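Local coordinates for peptidoglycan-recognition protein LC (Drosophila melanogaster, PDB 2F2L), which senses Gram-negative peptidoglycan through its extracellular domain and activates the imd/Relish pathway of the humoral immune response, at residues L26-P31 against G85-N90. Sequence-based numbering, arbitrary orientation.
Sequences LVIALP and GAHMNN
The imidazole of His-87 takes Ile-28 at its edge: methyl CD1 of Ile-28 lies near the ring plane, 3.7 Å from NE2 of His-87, and also touches CD2. Leu-30 crosses the histidine side chain at about a right angle, its CD1 3.9 Å from His-87 CB. The contact packs a loop onto one face of an inner strand of the mixed beta-sheet of the PGRP domain, which belongs to the amidase 2 family, and is buried near the middle of the chain. Strand 24-31, between 98-102 and 136-140, turns Ile-28 and Leu-30, two residues apart, toward the loop that leads to helix 91-94. Branched aliphatic residues suit such a strand because their methyl groups pack against the loop side chains without needing polar partners. Histidine suits the loop because its ring edge can meet a methyl group while NE2 is hydrogen-bonded with Ser-97 OG, which satisfies a buried nitrogen. With chi1 at 46°, CG of His-87 sits between the backbone N and the carbonyl carbon, swinging the ring to where Ile-28 meets its edge. Met-88 adds an unbranched, flexible chain, bent at both chi2 and chi3, that folds its thioether against the strand; Leu-144 of helix 141-144 touches both Met-88 and Ile-28. The loop is tied to the following helix by Asp-94, whose carboxylate accepts hydrogen bonds from the backbone N-H groups of Met-88 and Asn-90, and Asn-90 is the N-cap residue, its OD1 bonded to Tyr-93 N. Ile-28 uses two branches on Met-88: CD1 packs 4.0 Å from CG of Met-88, and CG2 lies 4.0 Å from the sulfur SD of Met-88.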
loop_
_atom_site.group_PDB
_atom_site.type_symbol
_atom_site.label_atom_id
_atom_site.label_comp_id
_atom_site.label_asym_id
_atom_site.label_seq_id
_atom_site.Cartn_x
_atom_site.Cartn_y
_atom_site.Cartn_z
ATOM N N LEU A 26 16.408 20.190 -11.534
ATOM C CA LEU A 26 17.107 19.451 -10.487
ATOM C C LEU A 26 16.428 18.114 -10.165
ATOM O O LEU A 26 15.217 18.059 -9.930
ATOM C CB LEU A 26 17.168 20.308 -9.231
ATOM C CG LEU A 26 17.905 19.735 -8.020
ATOM C CD1 LEU A 26 19.367 19.542 -8.329
ATOM C CD2 LEU A 26 17.728 20.667 -6.833
ATOM N N VAL A 27 17.217 17.049 -10.148
ATOM C CA VAL A 27 16.754 15.722 -9.744
ATOM C C VAL A 27 17.632 15.267 -8.587
ATOM O O VAL A 27 18.866 15.363 -8.669
ATOM C CB VAL A 27 16.822 14.711 -10.920
ATOM C CG1 VAL A 27 16.323 13.326 -10.490
ATOM C CG2 VAL A 27 16.014 15.222 -12.080
ATOM N N ILE A 28 17.011 14.791 -7.503
ATOM C CA ILE A 28 17.726 14.470 -6.259
ATOM C C ILE A 28 17.634 12.984 -5.927
ATOM O O ILE A 28 16.529 12.392 -5.912
ATOM C CB ILE A 28 17.167 15.286 -5.072
ATOM C CG1 ILE A 28 17.383 16.785 -5.314
ATOM C CG2 ILE A 28 17.851 14.902 -3.767
ATOM C CD1 ILE A 28 16.508 17.669 -4.451
ATOM N N ALA A 29 18.791 12.379 -5.659
ATOM C CA ALA A 29 18.844 10.969 -5.289
ATOM C C ALA A 29 18.869 10.818 -3.768
ATOM O O ALA A 29 19.486 11.616 -3.069
ATOM C CB ALA A 29 20.037 10.286 -5.927
ATOM N N LEU A 30 18.145 9.824 -3.271
ATOM C CA LEU A 30 18.065 9.557 -1.843
ATOM C C LEU A 30 17.980 8.044 -1.591
ATOM O O LEU A 30 17.461 7.305 -2.421
ATOM C CB LEU A 30 16.834 10.220 -1.203
ATOM C CG LEU A 30 16.506 11.692 -1.449
ATOM C CD1 LEU A 30 15.493 11.848 -2.567
ATOM C CD2 LEU A 30 15.968 12.325 -0.183
ATOM N N PRO A 31 18.476 7.590 -0.432
ATOM C CA PRO A 31 18.227 6.217 -0.002
ATOM C C PRO A 31 16.886 6.127 0.735
ATOM O O PRO A 31 16.444 7.113 1.326
ATOM C CB PRO A 31 19.389 5.954 0.953
ATOM C CG PRO A 31 19.614 7.291 1.589
ATOM C CD PRO A 31 19.297 8.323 0.541
ATOM N N GLY A 85 7.131 16.613 -4.345
ATOM C CA GLY A 85 7.541 15.668 -3.338
ATOM C C GLY A 85 7.777 16.344 -2.008
ATOM O O GLY A 85 7.584 17.554 -1.864
ATOM N N ALA A 86 8.176 15.540 -1.025
ATOM C CA ALA A 86 8.432 16.022 0.328
ATOM C C ALA A 86 9.757 15.448 0.853
ATOM O O ALA A 86 9.958 15.257 2.050
ATOM C CB ALA A 86 7.279 15.639 1.226
ATOM N N HIS A 87 10.672 15.230 -0.076
ATOM C CA HIS A 87 11.907 14.515 0.188
ATOM C C HIS A 87 12.931 15.324 0.995
ATOM O O HIS A 87 13.571 14.771 1.871
ATOM C CB HIS A 87 12.503 13.985 -1.129
ATOM C CG HIS A 87 12.529 14.992 -2.234
ATOM N ND1 HIS A 87 11.410 15.317 -2.974
ATOM C CD2 HIS A 87 13.536 15.762 -2.711
ATOM C CE1 HIS A 87 11.733 16.237 -3.867
ATOM N NE2 HIS A 87 13.017 16.525 -3.729
ATOM N N MET A 88 13.088 16.616 0.726
ATOM C CA MET A 88 14.058 17.438 1.481
ATOM C C MET A 88 13.496 18.117 2.745
ATOM O O MET A 88 14.267 18.680 3.547
ATOM C CB MET A 88 14.658 18.516 0.573
ATOM C CG MET A 88 15.293 17.983 -0.695
ATOM S SD MET A 88 16.556 16.729 -0.405
ATOM C CE MET A 88 17.868 17.822 0.137
ATOM N N ASN A 89 12.178 18.069 2.938
ATOM C CA ASN A 89 11.529 18.795 4.042
ATOM C C ASN A 89 11.921 20.268 3.989
ATOM O O ASN A 89 12.189 20.904 5.014
ATOM C CB ASN A 89 11.920 18.192 5.396
ATOM C CG ASN A 89 11.669 16.702 5.459
ATOM O OD1 ASN A 89 10.527 16.253 5.386
ATOM N ND2 ASN A 89 12.739 15.921 5.609
ATOM N N ASN A 90 11.971 20.787 2.769
ATOM C CA ASN A 90 12.388 22.144 2.506
ATOM C C ASN A 90 11.698 22.582 1.231
ATOM O O ASN A 90 11.934 22.000 0.168
ATOM C CB ASN A 90 13.904 22.175 2.351
ATOM C CG ASN A 90 14.427 23.536 2.013
ATOM O OD1 ASN A 90 14.137 24.074 0.957
ATOM N ND2 ASN A 90 15.221 24.088 2.891
#